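Local coordinates for lipoprotein (Actinomyces odontolyticus, PDB 3UP9), which probably serves as the membrane-attached, methionine-binding receptor of a transport system, and holds a selenomethionine in the cleft between its two lobes, at residues 19-24 against 59-64; 202-207 against 217-222. One frame throughout, in Å; residues are numbered along the deposited sequence.

Contact 1 of 2, residues 19-24 against 59-64; sequences AKILTY and ANFYQT. With MSE (selenomethionine), chain B.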
loop_
_atom_site.group_PDB
_atom_site.type_symbol
_atom_site.label_atom_id
_atom_site.label_comp_id
_atom_site.label_asym_id
_atom_site.label_seq_id
_atom_site.Cartn_x
_atom_site.Cartn_y
_atom_site.Cartn_z
ATOM N N ALA A 19 -3.853 -10.135 -2.439
ATOM C CA ALA A 19 -4.372 -11.508 -2.397
ATOM C C ALA A 19 -4.966 -11.918 -3.730
ATOM O O ALA A 19 -4.812 -13.058 -4.123
ATOM C CB ALA A 19 -5.340 -11.770 -1.238
ATOM N N LYS A 20 -5.617 -11.021 -4.454
ATOM C CA LYS A 20 -6.123 -11.389 -5.803
ATOM C C LYS A 20 -4.994 -11.797 -6.789
ATOM O O LYS A 20 -5.103 -12.776 -7.524
ATOM C CB LYS A 20 -6.958 -10.252 -6.406
ATOM C CG LYS A 20 -8.203 -9.930 -5.627
ATOM C CD LYS A 20 -9.169 -9.013 -6.376
ATOM C CE LYS A 20 -10.603 -9.027 -5.804
ATOM N NZ LYS A 20 -11.663 -9.824 -6.529
ATOM N N ILE A 21 -3.920 -11.029 -6.824
ATOM C CA ILE A 21 -2.750 -11.312 -7.676
ATOM C C ILE A 21 -2.181 -12.666 -7.261
ATOM O O ILE A 21 -1.896 -13.503 -8.111
ATOM C CB ILE A 21 -1.654 -10.211 -7.548
ATOM C CG1 ILE A 21 -2.141 -8.864 -8.087
ATOM C CG2 ILE A 21 -0.375 -10.595 -8.255
ATOM C CD1 ILE A 21 -1.232 -7.714 -7.599
ATOM N N LEU A 22 -2.058 -12.905 -5.952
ATOM C CA LEU A 22 -1.512 -14.194 -5.452
ATOM C C LEU A 22 -2.433 -15.377 -5.785
ATOM O O LEU A 22 -1.943 -16.475 -5.954
ATOM C CB LEU A 22 -1.207 -14.181 -3.953
ATOM C CG LEU A 22 -0.113 -13.254 -3.424
ATOM C CD1 LEU A 22 -0.129 -13.340 -1.906
ATOM C CD2 LEU A 22 1.249 -13.595 -4.043
ATOM N N THR A 23 -3.741 -15.121 -5.931
ATOM C CA THR A 23 -4.714 -16.164 -6.177
ATOM C C THR A 23 -4.628 -16.501 -7.698
ATOM O O THR A 23 -4.579 -17.681 -8.045
ATOM C CB THR A 23 -6.112 -15.762 -5.686
ATOM O OG1 THR A 23 -6.067 -15.565 -4.265
ATOM C CG2 THR A 23 -7.183 -16.834 -6.004
ATOM N N TYR A 24 -4.506 -15.481 -8.564
ATOM C CA TYR A 24 -4.240 -15.727 -9.969
ATOM C C TYR A 24 -3.002 -16.631 -10.122
ATOM O O TYR A 24 -3.041 -17.659 -10.796
ATOM C CB TYR A 24 -4.095 -14.423 -10.774
ATOM C CG TYR A 24 -3.569 -14.701 -12.142
ATOM C CD1 TYR A 24 -4.386 -15.199 -13.129
ATOM C CD2 TYR A 24 -2.238 -14.581 -12.410
ATOM C CE1 TYR A 24 -3.893 -15.468 -14.401
ATOM C CE2 TYR A 24 -1.722 -14.891 -13.639
ATOM C CZ TYR A 24 -2.544 -15.310 -14.638
ATOM O OH TYR A 24 -1.988 -15.629 -15.856
ATOM N N ALA A 59 6.523 -15.308 3.717
ATOM C CA ALA A 59 6.704 -14.073 2.945
ATOM C C ALA A 59 5.462 -13.244 3.191
ATOM O O ALA A 59 4.472 -13.772 3.641
ATOM C CB ALA A 59 6.905 -14.344 1.447
ATOM N N ASN A 60 5.508 -11.949 2.943
ATOM C CA ASN A 60 4.279 -11.156 2.826
ATOM C C ASN A 60 4.366 -10.309 1.556
ATOM O O ASN A 60 5.437 -10.061 1.022
ATOM C CB ASN A 60 3.898 -10.340 4.099
ATOM C CG ASN A 60 4.919 -9.272 4.481
ATOM O OD1 ASN A 60 5.451 -8.576 3.614
ATOM N ND2 ASN A 60 5.170 -9.119 5.803
ATOM N N PHE A 61 3.207 -9.914 1.067
ATOM C CA PHE A 61 3.098 -9.117 -0.141
ATOM C C PHE A 61 1.990 -8.091 0.095
ATOM O O PHE A 61 0.816 -8.377 -0.117
ATOM C CB PHE A 61 2.834 -9.993 -1.387
ATOM C CG PHE A 61 2.594 -9.203 -2.631
ATOM C CD1 PHE A 61 3.424 -8.130 -2.971
ATOM C CD2 PHE A 61 1.510 -9.506 -3.458
ATOM C CE1 PHE A 61 3.182 -7.390 -4.129
ATOM C CE2 PHE A 61 1.269 -8.779 -4.630
ATOM C CZ PHE A 61 2.094 -7.706 -4.959
ATOM N N TYR A 62 2.385 -6.926 0.626
ATOM C CA TYR A 62 1.430 -5.875 0.989
ATOM C C TYR A 62 2.051 -4.492 1.120
ATOM O O TYR A 62 1.324 -3.546 1.200
ATOM C CB TYR A 62 0.729 -6.209 2.317
ATOM C CG TYR A 62 1.495 -5.817 3.561
ATOM C CD1 TYR A 62 2.560 -6.578 4.017
ATOM C CD2 TYR A 62 1.154 -4.695 4.281
ATOM C CE1 TYR A 62 3.279 -6.226 5.156
ATOM C CE2 TYR A 62 1.868 -4.343 5.395
ATOM C CZ TYR A 62 2.947 -5.098 5.826
ATOM O OH TYR A 62 3.634 -4.735 6.964
ATOM N N GLN A 63 3.386 -4.388 1.172
ATOM C CA GLN A 63 4.024 -3.162 1.576
ATOM C C GLN A 63 4.928 -2.541 0.490
ATOM O O GLN A 63 5.348 -3.208 -0.453
ATOM C CB GLN A 63 4.760 -3.365 2.896
ATOM C CG GLN A 63 6.136 -3.947 2.797
ATOM C CD GLN A 63 6.622 -4.447 4.125
ATOM O OE1 GLN A 63 6.968 -3.651 4.984
ATOM N NE2 GLN A 63 6.655 -5.765 4.301
ATOM N N THR A 64 5.160 -1.247 0.639
ATOM C CA THR A 64 5.888 -0.433 -0.286
ATOM C C THR A 64 7.306 -0.398 0.242
ATOM O O THR A 64 7.557 -0.650 1.406
ATOM C CB THR A 64 5.302 1.021 -0.399
ATOM O OG1 THR A 64 5.405 1.711 0.888
ATOM C CG2 THR A 64 3.815 1.016 -0.871
HETATM N N MSE B 300 -0.755 -1.196 -0.649
HETATM C CA MSE B 300 -0.253 0.052 -0.033
HETATM C C MSE B 300 0.261 1.052 -1.041
HETATM O O MSE B 300 0.825 0.646 -2.093
HETATM O OXT MSE B 300 0.101 2.252 -0.766
HETATM C CB MSE B 300 0.860 -0.260 0.934
HETATM C CG MSE B 300 1.370 0.973 1.745
HETATM SE SE MSE B 300 2.793 0.454 2.919
HETATM C CE MSE B 300 1.981 -1.017 4.007
#
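Ile-21 and Leu-22 of helix 15-28 meet a single ring, that of Phe-61 on strand 59-64, and the contact is a worked example of how one aromatic residue can take up all that a strand offers to a neighbouring helix. Both aliphatic side chains reach the ring at its edge, near its plane. CD1 of Ile-21 lies 4.0 Å from CE2 of Phe-61, the two side chains crossing at about a right angle, while CG of Leu-22 stands 4.1 Å from CD2 of Phe-61. The ring reaches the helix because its CG lies anti to the backbone N (chi1 175°). Val-228 and Ile-232 of helix 226-235 cover Ile-21, and Ile-39 of strand 35-41 also touches Leu-22; this part is buried, and its contacts across the two segments are apolar. The exposed side of the helix is different, and there Lys-20 takes no part in the packing. Thr-23, partly exposed, turns its OG1 back onto the carbonyl O of Ala-19, 2.8 Å away, approaching from above the carbonyl plane.

Beyond Phe-61 the strand passes into the ligand pocket. The methyl CE of the selenomethionine sits 3.6 Å from CE2 of Tyr-62, and CB of Gln-63 lies over the centre of the Tyr-62 ring. CG2 of Thr-64 packs 3.3 Å from the ligand O, and its OG1 is 3.5 Å from the selenium. With an alanine here, the selenium and the carboxylate would probably each lose a neighbour, and the start of the following helix its weak side-chain cap, from OG1 to the backbone N of Tyr-67. The chemistry implies a division of labour along one short strand: hydrocarbon contacts bind it to the helix, whereas Tyr-62, Gln-63 and Thr-64 help line the ligand pocket.

Contact 2 of 2, residues 202-207 against 217-222; sequences NVLVWK and AKLEKL. With MSE (selenomethionine), chain B.
Strand 201-207 and helix 213-223 come closest at Leu-204 and Glu-220, whose CA atoms are 6.9 Å apart, too far for the backbones themselves to touch, so side chains and one water fill the interval. Leu-204 does most of the work. With chi1 at -176°, CG points directly opposite the backbone N, and the branch reaches the helix, where CD1 of Leu-204 meets CD2 of Leu-219 at 3.8 Å. Two more side chains of the same helix touch it, so Leu-204 packs against three of its residues, Ile-216, Leu-219 and Leu-223.

Glu-220 leaves the helix at an angle to the strand, but a bend at chi2 (65°) brings its carboxylate back, and it runs past Leu-204 in the opposite direction. OE1 of Glu-220 comes to 3.8 Å from CB of Leu-204. A water accepts from the backbone N of Leu-204 at 2.8 Å and donates to OE1 of Glu-220 at 2.7 Å, so it links a strand amide to the helix. The other oxygen, OE2, takes a hydrogen bond from the backbone N of Glu-83, and the carboxylate thus serves two parts of the chain.

At the far end of the strand Asn-202 faces the ligand: its ND2 donates to the selenomethionine O at 2.9 Å, and its OD1 weakly accepts from the ligand N while also bonding His-18. A helix packed on a mixed sheet whose strand end supplies a ligand-binding side chain is the arrangement of a periplasmic-binding-protein lobe, here of the NlpA family.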
loop_
_atom_site.group_PDB
_atom_site.type_symbol
_atom_site.label_atom_id
_atom_site.label_comp_id
_atom_site.label_asym_id
_atom_site.label_seq_id
_atom_site.Cartn_x
_atom_site.Cartn_y
_atom_site.Cartn_z
ATOM N N ASN A 202 5.199 -1.739 -4.518
ATOM C CA ASN A 202 4.875 -2.851 -3.645
ATOM C C ASN A 202 5.719 -4.099 -3.909
ATOM O O ASN A 202 5.826 -4.553 -5.024
ATOM C CB ASN A 202 3.395 -3.230 -3.818
ATOM C CG ASN A 202 2.461 -2.246 -3.178
ATOM O OD1 ASN A 202 1.919 -2.507 -2.086
ATOM N ND2 ASN A 202 2.222 -1.121 -3.873
ATOM N N VAL A 203 6.274 -4.678 -2.853
ATOM C CA VAL A 203 7.267 -5.732 -2.971
ATOM C C VAL A 203 6.939 -6.954 -2.131
ATOM O O VAL A 203 6.217 -6.864 -1.138
ATOM C CB VAL A 203 8.701 -5.167 -2.627
ATOM C CG1 VAL A 203 9.177 -4.243 -3.750
ATOM C CG2 VAL A 203 8.697 -4.451 -1.289
ATOM N N LEU A 204 7.465 -8.103 -2.580
ATOM C CA LEU A 204 7.438 -9.376 -1.823
ATOM C C LEU A 204 8.528 -9.234 -0.769
ATOM O O LEU A 204 9.626 -8.771 -1.095
ATOM C CB LEU A 204 7.736 -10.607 -2.734
ATOM C CG LEU A 204 7.625 -11.967 -2.043
ATOM C CD1 LEU A 204 6.194 -12.393 -1.801
ATOM C CD2 LEU A 204 8.301 -13.016 -2.907
ATOM N N VAL A 205 8.223 -9.547 0.489
ATOM C CA VAL A 205 9.213 -9.418 1.583
ATOM C C VAL A 205 9.247 -10.744 2.280
ATOM O O VAL A 205 8.215 -11.369 2.466
ATOM C CB VAL A 205 8.911 -8.230 2.566
ATOM C CG1 VAL A 205 9.873 -8.202 3.754
ATOM C CG2 VAL A 205 8.857 -6.906 1.825
ATOM N N TRP A 206 10.451 -11.184 2.623
ATOM C CA TRP A 206 10.671 -12.385 3.406
ATOM C C TRP A 206 11.810 -12.164 4.414
ATOM O O TRP A 206 12.499 -11.131 4.414
ATOM C CB TRP A 206 10.920 -13.571 2.458
ATOM C CG TRP A 206 12.185 -13.459 1.640
ATOM C CD1 TRP A 206 13.443 -13.953 1.976
ATOM C CD2 TRP A 206 12.385 -12.744 0.369
ATOM N NE1 TRP A 206 14.363 -13.608 1.046
ATOM C CE2 TRP A 206 13.802 -12.889 0.044
ATOM C CE3 TRP A 206 11.561 -11.988 -0.499
ATOM C CZ2 TRP A 206 14.356 -12.346 -1.122
ATOM C CZ3 TRP A 206 12.132 -11.442 -1.658
ATOM C CH2 TRP A 206 13.504 -11.614 -1.953
ATOM N N LYS A 207 12.021 -13.124 5.299
ATOM C CA LYS A 207 12.996 -12.959 6.380
ATOM C C LYS A 207 14.331 -13.493 5.868
ATOM O O LYS A 207 14.361 -14.541 5.216
ATOM C CB LYS A 207 12.530 -13.711 7.625
ATOM C CG LYS A 207 13.145 -13.256 8.928
ATOM C CD LYS A 207 12.309 -13.780 10.076
ATOM C CE LYS A 207 13.138 -14.083 11.312
ATOM N NZ LYS A 207 13.005 -12.990 12.298
ATOM N N ALA A 217 12.099 -17.381 -4.301
ATOM C CA ALA A 217 12.655 -16.878 -5.594
ATOM C C ALA A 217 11.766 -17.316 -6.765
ATOM O O ALA A 217 11.626 -16.569 -7.737
ATOM C CB ALA A 217 14.098 -17.324 -5.814
ATOM N N LYS A 218 11.135 -18.497 -6.678
ATOM C CA LYS A 218 10.143 -18.877 -7.723
ATOM C C LYS A 218 8.879 -17.960 -7.702
ATOM O O LYS A 218 8.466 -17.499 -8.742
ATOM C CB LYS A 218 9.789 -20.378 -7.690
ATOM C CG LYS A 218 10.903 -21.322 -8.183
ATOM C CD LYS A 218 10.656 -22.807 -7.828
ATOM C CE LYS A 218 11.794 -23.687 -8.337
ATOM N NZ LYS A 218 11.371 -25.081 -8.643
ATOM N N LEU A 219 8.334 -17.661 -6.521
ATOM C CA LEU A 219 7.200 -16.762 -6.376
ATOM C C LEU A 219 7.569 -15.357 -6.856
ATOM O O LEU A 219 6.810 -14.703 -7.627
ATOM C CB LEU A 219 6.697 -16.755 -4.900
ATOM C CG LEU A 219 5.575 -15.786 -4.534
ATOM C CD1 LEU A 219 4.397 -16.040 -5.450
ATOM C CD2 LEU A 219 5.215 -15.898 -3.055
ATOM N N GLU A 220 8.742 -14.874 -6.451
ATOM C CA GLU A 220 9.235 -13.598 -6.994
ATOM C C GLU A 220 9.217 -13.582 -8.556
ATOM O O GLU A 220 8.712 -12.632 -9.168
ATOM C CB GLU A 220 10.636 -13.286 -6.435
ATOM C CG GLU A 220 11.360 -12.077 -7.068
ATOM C CD GLU A 220 10.665 -10.740 -6.791
ATOM O OE1 GLU A 220 9.780 -10.660 -5.892
ATOM O OE2 GLU A 220 11.031 -9.757 -7.452
ATOM N N LYS A 221 9.763 -14.616 -9.198
ATOM C CA LYS A 221 9.785 -14.693 -10.651
ATOM C C LYS A 221 8.332 -14.693 -11.217
ATOM O O LYS A 221 8.031 -13.912 -12.129
ATOM C CB LYS A 221 10.645 -15.874 -11.096
ATOM C CG LYS A 221 10.575 -16.194 -12.568
ATOM C CD LYS A 221 11.898 -16.656 -13.159
ATOM C CE LYS A 221 11.807 -16.643 -14.703
ATOM N NZ LYS A 221 12.968 -15.991 -15.394
ATOM N N LEU A 222 7.407 -15.446 -10.592
ATOM C CA LEU A 222 5.999 -15.467 -11.036
ATOM C C LEU A 222 5.282 -14.083 -10.903
ATOM O O LEU A 222 4.561 -13.634 -11.821
ATOM C CB LEU A 222 5.209 -16.609 -10.336
ATOM C CG LEU A 222 5.684 -18.053 -10.526
ATOM C CD1 LEU A 222 4.804 -18.979 -9.707
ATOM C CD2 LEU A 222 5.769 -18.484 -11.993
HETATM N N MSE B 300 -0.755 -1.196 -0.649
HETATM C CA MSE B 300 -0.253 0.052 -0.033
HETATM C C MSE B 300 0.261 1.052 -1.041
HETATM O O MSE B 300 0.825 0.646 -2.093
HETATM O OXT MSE B 300 0.101 2.252 -0.766
HETATM C CB MSE B 300 0.860 -0.260 0.934
HETATM C CG MSE B 300 1.370 0.973 1.745
HETATM SE SE MSE B 300 2.793 0.454 2.919
HETATM C CE MSE B 300 1.981 -1.017 4.007
HETATM O O HOH W 1 8.808 -8.295 -5.069
#

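Contacts 1 and 2 reach the same sheet, in which strands 59-64 and 201-207 run antiparallel as neighbours, and their centres are 9 Å apart. Backbone hydrogen bonds join them directly: N of Asn-60 is 2.8 Å from O of Val-205, and N of Val-203 is 3.0 Å from O of Gln-63. Helix 15-28 packs on the first strand and helix 213-223 on the second, and both strands lead to the selenomethionine, which Thr-64 and Asn-202 touch from adjoining strands. Glu-88, Arg-120 and Asn-174 add further hydrogen bonds to the ligand. His-18, whose ring meets Phe-61 edge-to-face, also bonds Asn-202 and so connects the two contacts.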